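PDB 5YVD: Nsp15 from Middle East respiratory syndrome-related coronavirus, which is an endoribonuclease of the EndoU clan that probably cleaves viral RNA at uridylates, working as an assembly of six chains. Local coordinates for residues F117-N122 with S138-K143; G235-T240 with Y252-E257. All blocks are in the same frame, centred on the assembly; numbering follows the deposited sequence.

Interaction 1. Residues F117-N122 with S138-K143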
loop_
_atom_site.group_PDB
_atom_site.type_symbol
_atom_site.label_atom_id
_atom_site.label_comp_id
_atom_site.label_asym_id
_atom_site.label_seq_id
_atom_site.Cartn_x
_atom_site.Cartn_y
_atom_site.Cartn_z
ATOM N N PHE A 117 -35.126 -4.538 -9.894
ATOM C CA PHE A 117 -35.791 -3.232 -9.778
ATOM C C PHE A 117 -36.631 -3.211 -8.514
ATOM O O PHE A 117 -37.063 -4.273 -8.048
ATOM C CB PHE A 117 -36.755 -3.019 -10.943
ATOM C CG PHE A 117 -36.124 -3.016 -12.298
ATOM C CD1 PHE A 117 -35.818 -4.202 -12.943
ATOM C CD2 PHE A 117 -35.901 -1.833 -12.961
ATOM C CE1 PHE A 117 -35.279 -4.192 -14.217
ATOM C CE2 PHE A 117 -35.343 -1.819 -14.217
ATOM C CZ PHE A 117 -35.047 -2.999 -14.851
ATOM N N ASP A 118 -36.933 -2.014 -8.002
ATOM C CA ASP A 118 -37.697 -1.887 -6.744
ATOM C C ASP A 118 -38.872 -0.916 -6.868
ATOM O O ASP A 118 -38.734 0.158 -7.431
ATOM C CB ASP A 118 -36.749 -1.460 -5.595
ATOM C CG ASP A 118 -37.417 -1.505 -4.200
ATOM O OD1 ASP A 118 -38.338 -0.683 -3.934
ATOM O OD2 ASP A 118 -36.986 -2.335 -3.355
ATOM N N ILE A 119 -40.018 -1.293 -6.305
ATOM C CA ILE A 119 -41.202 -0.445 -6.332
ATOM C C ILE A 119 -40.971 0.920 -5.668
ATOM O O ILE A 119 -41.609 1.891 -6.024
ATOM C CB ILE A 119 -42.396 -1.151 -5.661
ATOM C CG1 ILE A 119 -43.723 -0.406 -5.902
ATOM C CG2 ILE A 119 -42.182 -1.274 -4.165
ATOM C CD1 ILE A 119 -44.648 -1.093 -6.856
ATOM N N ARG A 120 -40.085 1.000 -4.684
ATOM C CA ARG A 120 -39.887 2.268 -3.966
ATOM C C ARG A 120 -39.153 3.336 -4.788
ATOM O O ARG A 120 -39.122 4.497 -4.392
ATOM C CB ARG A 120 -39.189 2.039 -2.630
ATOM C CG ARG A 120 -40.127 1.443 -1.594
ATOM C CD ARG A 120 -39.402 0.725 -0.464
ATOM N NE ARG A 120 -38.726 -0.485 -0.938
ATOM C CZ ARG A 120 -38.046 -1.319 -0.166
ATOM N NH1 ARG A 120 -37.920 -1.113 1.155
ATOM N NH2 ARG A 120 -37.485 -2.366 -0.726
ATOM N N ASP A 121 -38.587 2.950 -5.933
ATOM C CA ASP A 121 -38.000 3.915 -6.861
ATOM C C ASP A 121 -39.023 4.275 -7.927
ATOM O O ASP A 121 -39.554 3.404 -8.622
ATOM C CB ASP A 121 -36.748 3.350 -7.495
ATOM C CG ASP A 121 -35.749 2.896 -6.470
ATOM O OD1 ASP A 121 -35.583 3.620 -5.466
ATOM O OD2 ASP A 121 -35.149 1.809 -6.663
ATOM N N ASN A 122 -39.331 5.564 -8.014
ATOM C CA ASN A 122 -40.276 6.077 -8.992
ATOM C C ASN A 122 -39.918 5.519 -10.382
ATOM O O ASN A 122 -38.757 5.503 -10.767
ATOM C CB ASN A 122 -40.284 7.619 -8.955
ATOM C CG ASN A 122 -41.296 8.226 -9.909
ATOM O OD1 ASN A 122 -40.955 9.034 -10.773
ATOM N ND2 ASN A 122 -42.550 7.830 -9.761
ATOM N N SER A 138 -41.195 -5.762 -4.452
ATOM C CA SER A 138 -42.223 -4.837 -4.008
ATOM C C SER A 138 -42.868 -5.215 -2.695
ATOM O O SER A 138 -42.874 -6.363 -2.282
ATOM C CB SER A 138 -43.308 -4.628 -5.091
ATOM O OG SER A 138 -44.522 -5.284 -4.778
ATOM N N ASP A 139 -43.432 -4.198 -2.067
ATOM C CA ASP A 139 -44.081 -4.309 -0.772
ATOM C C ASP A 139 -45.531 -4.767 -0.926
ATOM O O ASP A 139 -46.180 -5.088 0.071
ATOM C CB ASP A 139 -44.024 -2.963 -0.014
ATOM C CG ASP A 139 -44.392 -1.750 -0.892
ATOM O OD1 ASP A 139 -44.697 -1.909 -2.101
ATOM O OD2 ASP A 139 -44.353 -0.617 -0.369
ATOM N N ARG A 140 -46.017 -4.806 -2.169
ATOM C CA ARG A 140 -47.409 -5.127 -2.467
ATOM C C ARG A 140 -47.562 -5.989 -3.733
ATOM O O ARG A 140 -46.874 -5.775 -4.732
ATOM C CB ARG A 140 -48.221 -3.835 -2.605
ATOM C CG ARG A 140 -47.695 -2.873 -3.659
ATOM C CD ARG A 140 -48.194 -1.459 -3.453
ATOM N NE ARG A 140 -47.800 -0.597 -4.573
ATOM C CZ ARG A 140 -48.443 -0.503 -5.743
ATOM N NH1 ARG A 140 -49.531 -1.225 -5.995
ATOM N NH2 ARG A 140 -47.990 0.326 -6.676
ATOM N N LYS A 141 -48.464 -6.971 -3.671
ATOM C CA LYS A 141 -48.901 -7.721 -4.859
ATOM C C LYS A 141 -49.126 -6.771 -6.021
ATOM O O LYS A 141 -49.733 -5.705 -5.845
ATOM C CB LYS A 141 -50.217 -8.474 -4.587
ATOM C CG LYS A 141 -50.044 -9.906 -4.101
ATOM C CD LYS A 141 -51.322 -10.735 -4.241
ATOM C CE LYS A 141 -51.591 -11.204 -5.672
ATOM N NZ LYS A 141 -50.738 -12.364 -6.051
ATOM N N ILE A 142 -48.644 -7.143 -7.203
ATOM C CA ILE A 142 -48.908 -6.337 -8.392
ATOM C C ILE A 142 -49.860 -7.088 -9.283
ATOM O O ILE A 142 -49.493 -8.122 -9.857
ATOM C CB ILE A 142 -47.628 -5.941 -9.141
ATOM C CG1 ILE A 142 -46.936 -4.816 -8.366
ATOM C CG2 ILE A 142 -47.947 -5.446 -10.547
ATOM C CD1 ILE A 142 -45.468 -4.642 -8.692
ATOM N N LYS A 143 -51.081 -6.552 -9.366
ATOM C CA LYS A 143 -52.169 -7.163 -10.101
ATOM C C LYS A 143 -52.153 -8.635 -9.761
ATOM O O LYS A 143 -52.239 -8.984 -8.595
ATOM C CB LYS A 143 -52.050 -6.898 -11.610
ATOM C CG LYS A 143 -52.086 -5.425 -11.980
ATOM C CD LYS A 143 -52.444 -5.203 -13.449
ATOM C CE LYS A 143 -52.150 -3.774 -13.891
ATOM N NZ LYS A 143 -52.811 -3.416 -15.173
#
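Ile-119 meets Ser-138, Asp-139, Arg-140 and Ile-142 in turn, and its side chain makes every contact within 4.5 Å from the 117-122 side. The backbones are nearest where CA of Ile-119 lies 5.1 Å from CA of Ser-138. Starting at the root, CB of Ile-119 rests against CB of Ser-138, 3.6 Å away. The CG2 methyl of Ile-119 also rests on CA of Ser-138 and reaches OD1 of Asp-139 at 3.3 Å, the Ile-119 and Asp-139 side chains crossing at about a right angle. The other branch, CG1, is anti to the backbone N (chi1 -169°) and carries CD1 of Ile-119 away from CG2 to the guanidinium of Arg-140, whose NH2 is 3.6 Å from it. CD1 of Ile-119 touches CD1 of Ile-142 at 4.1 Å, the one apolar tip-to-tip meeting here. No hydrogen bond crosses between the segments; polar bonds instead shape each from within. Asp-118 OD1 accepts from the backbone N of Arg-120, an Asx turn at the start of a type I turn from Asp-118 to Asp-121. Arg-120 also grips this carboxylate side-on, NE of Arg-120 to OD1 of Asp-118 at 3.0 Å and NH2 of Arg-120 to OD2 of Asp-118 at 2.7 Å, both on syn lone pairs. In 138-143, Ser-138 OG accepts from Arg-140 N at 3.0 Å, forming an ST turn. The contact thus joins the exits of parallel neighbouring strands 115-118 and 134-138 in the middle domain's mixed sheet; Ile-119 continues the backbone pairing to Ile-137, while Ile-142 packs onto Leu-125 of helix 124-129, which connects the strands in a beta-alpha-beta crossover.

Interaction 2. Residues G235-T240 with Y252-E257. Unlike the reference sequence in segment 252-257: Arg-254 (reference Lys).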
loop_
_atom_site.group_PDB
_atom_site.type_symbol
_atom_site.label_atom_id
_atom_site.label_comp_id
_atom_site.label_asym_id
_atom_site.label_seq_id
_atom_site.Cartn_x
_atom_site.Cartn_y
_atom_site.Cartn_z
ATOM N N GLY A 235 -25.361 -33.366 17.173
ATOM C CA GLY A 235 -23.942 -33.486 16.843
ATOM C C GLY A 235 -23.307 -34.537 17.718
ATOM O O GLY A 235 -23.698 -34.710 18.858
ATOM N N ASP A 236 -22.336 -35.250 17.157
ATOM C CA ASP A 236 -21.512 -36.227 17.863
ATOM C C ASP A 236 -20.062 -35.708 17.935
ATOM O O ASP A 236 -19.409 -35.487 16.897
ATOM C CB ASP A 236 -21.575 -37.533 17.105
ATOM C CG ASP A 236 -20.776 -38.618 17.733
ATOM O OD1 ASP A 236 -20.101 -38.414 18.769
ATOM O OD2 ASP A 236 -20.834 -39.710 17.146
ATOM N N PHE A 237 -19.589 -35.511 19.168
ATOM C CA PHE A 237 -18.263 -34.978 19.471
ATOM C C PHE A 237 -17.391 -36.018 20.179
ATOM O O PHE A 237 -16.380 -35.657 20.789
ATOM C CB PHE A 237 -18.418 -33.722 20.339
ATOM C CG PHE A 237 -19.475 -32.788 19.827
ATOM C CD1 PHE A 237 -19.152 -31.801 18.893
ATOM C CD2 PHE A 237 -20.799 -32.939 20.212
ATOM C CE1 PHE A 237 -20.129 -30.970 18.371
ATOM C CE2 PHE A 237 -21.777 -32.112 19.700
ATOM C CZ PHE A 237 -21.447 -31.126 18.777
ATOM N N SER A 238 -17.776 -37.302 20.080
ATOM C CA SER A 238 -17.007 -38.416 20.678
ATOM C C SER A 238 -15.832 -38.919 19.798
ATOM O O SER A 238 -14.976 -39.646 20.276
ATOM C CB SER A 238 -17.926 -39.598 20.982
ATOM O OG SER A 238 -18.263 -40.258 19.759
ATOM N N HIS A 239 -15.793 -38.521 18.533
ATOM C CA HIS A 239 -14.818 -39.046 17.580
ATOM C C HIS A 239 -13.832 -37.997 17.097
ATOM O O HIS A 239 -14.052 -36.783 17.238
ATOM C CB HIS A 239 -15.540 -39.631 16.379
ATOM C CG HIS A 239 -16.258 -40.884 16.702
ATOM N ND1 HIS A 239 -17.617 -40.922 16.928
ATOM C CD2 HIS A 239 -15.796 -42.137 16.919
ATOM C CE1 HIS A 239 -17.967 -42.157 17.238
ATOM N NE2 HIS A 239 -16.881 -42.913 17.234
ATOM N N THR A 240 -12.743 -38.492 16.517
ATOM C CA THR A 240 -11.693 -37.641 15.995
ATOM C C THR A 240 -12.274 -36.654 14.963
ATOM O O THR A 240 -11.864 -35.487 14.909
ATOM C CB THR A 240 -10.497 -38.460 15.432
ATOM O OG1 THR A 240 -9.562 -37.575 14.830
ATOM C CG2 THR A 240 -10.921 -39.487 14.356
ATOM N N TYR A 252 -26.041 -23.795 17.265
ATOM C CA TYR A 252 -26.216 -22.731 18.256
ATOM C C TYR A 252 -26.296 -23.313 19.665
ATOM O O TYR A 252 -25.560 -22.882 20.581
ATOM C CB TYR A 252 -27.483 -21.942 17.967
ATOM C CG TYR A 252 -27.925 -21.019 19.066
ATOM C CD1 TYR A 252 -29.037 -21.309 19.826
ATOM C CD2 TYR A 252 -27.249 -19.840 19.326
ATOM C CE1 TYR A 252 -29.453 -20.460 20.827
ATOM C CE2 TYR A 252 -27.663 -18.977 20.320
ATOM C CZ TYR A 252 -28.761 -19.299 21.067
ATOM O OH TYR A 252 -29.190 -18.463 22.065
ATOM N N LYS A 253 -27.177 -24.296 19.840
ATOM C CA LYS A 253 -27.408 -24.854 21.166
ATOM C C LYS A 253 -26.096 -25.314 21.715
ATOM O O LYS A 253 -25.767 -25.103 22.879
ATOM C CB LYS A 253 -28.366 -26.044 21.107
ATOM C CG LYS A 253 -28.534 -26.737 22.434
ATOM C CD LYS A 253 -29.645 -27.757 22.388
ATOM C CE LYS A 253 -29.726 -28.533 23.697
ATOM N NZ LYS A 253 -28.508 -29.354 23.910
ATOM N N ARG A 254 -25.340 -25.941 20.837
ATOM C CA ARG A 254 -24.100 -26.536 21.213
ATOM C C ARG A 254 -23.096 -25.497 21.660
ATOM O O ARG A 254 -22.550 -25.597 22.745
ATOM C CB ARG A 254 -23.538 -27.311 20.038
ATOM C CG ARG A 254 -22.133 -27.820 20.270
ATOM C CD ARG A 254 -22.133 -28.870 21.356
ATOM N NE ARG A 254 -20.816 -29.049 21.930
ATOM C CZ ARG A 254 -20.538 -29.888 22.921
ATOM N NH1 ARG A 254 -21.482 -30.664 23.454
ATOM N NH2 ARG A 254 -19.299 -29.948 23.375
ATOM N N GLN A 255 -22.862 -24.502 20.814
ATOM C CA GLN A 255 -21.739 -23.590 21.020
ATOM C C GLN A 255 -21.954 -22.617 22.186
ATOM O O GLN A 255 -20.986 -22.127 22.777
ATOM C CB GLN A 255 -21.418 -22.842 19.733
ATOM C CG GLN A 255 -22.308 -21.668 19.458
ATOM C CD GLN A 255 -21.837 -20.429 20.153
ATOM O OE1 GLN A 255 -20.653 -20.253 20.343
ATOM N NE2 GLN A 255 -22.763 -19.557 20.531
ATOM N N GLN A 256 -23.223 -22.349 22.493
ATOM C CA GLN A 256 -23.610 -21.587 23.668
ATOM C C GLN A 256 -23.227 -22.275 24.975
ATOM O O GLN A 256 -23.302 -21.649 26.035
ATOM C CB GLN A 256 -25.115 -21.369 23.672
ATOM C CG GLN A 256 -25.580 -20.253 22.771
ATOM C CD GLN A 256 -25.873 -18.979 23.529
ATOM O OE1 GLN A 256 -26.707 -18.957 24.447
ATOM N NE2 GLN A 256 -25.217 -17.904 23.135
ATOM N N GLU A 257 -22.848 -23.552 24.910
ATOM C CA GLU A 257 -22.238 -24.226 26.063
ATOM C C GLU A 257 -20.750 -23.869 26.183
ATOM O O GLU A 257 -20.069 -24.395 27.046
ATOM C CB GLU A 257 -22.422 -25.761 25.990
ATOM C CG GLU A 257 -23.869 -26.210 26.060
ATOM C CD GLU A 257 -24.072 -27.695 25.774
ATOM O OE1 GLU A 257 -23.335 -28.280 24.956
ATOM O OE2 GLU A 257 -25.006 -28.284 26.347
#
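A cation-pi stack of Arg-254 on Phe-237 joins the loop after helix 229-234 to the C-terminal part of helix 248-255 in the EndoU-family endoribonuclease region. The stacking evidence is direct: CZ of Arg-254 sits 4.2 Å from the ring centroid of Phe-237 and 15° off its normal, with guanidinium and ring planes 22° apart. Aliphatic contact adds to it. The arginine chain leaves the helix with CG anti to the backbone N and bends at chi2 (67°), which brings CD of Arg-254 to 3.5 Å from CZ of Phe-237, so methylene and guanidinium share one face. Among charges, NH2 of Arg-254 forms a salt bridge with Glu-279, whereas Glu-257 OE1 lies 3.4 Å from NH1 of Arg-254 but well out of the guanidinium plane, an attraction of charges without a directed N-H. Hydrogen bonds shape the loop carrying the phenylalanine. Its carbonyl O accepts from Thr-282 OG1, and Asp-236 closes an Asx turn that spans Phe-237. Asp-236 OD1 has two donors, Ser-238 N at 2.9 Å, nearly along the C-O axis, and Ser-238 OG at 2.8 Å, on the syn lone pair.

Interaction 1 closes before interaction 2 opens along the chain, and the two lie on opposite sides of the chain's centre. Their centres are 44 Å apart and their nearest atoms about 28 Å, so neither touches the other. They share no sheet or helix: 117-122 with 138-143 belongs to the middle domain and its mixed sheet, whereas 235-240 with 252-257 lies in the endoribonuclease region, between a loop and a helix. Each is local in sequence, linking segments 16 and 12 residues apart at their closest ends. Each contact therefore joins neighbouring elements within its own region, and no atom of one touches the other.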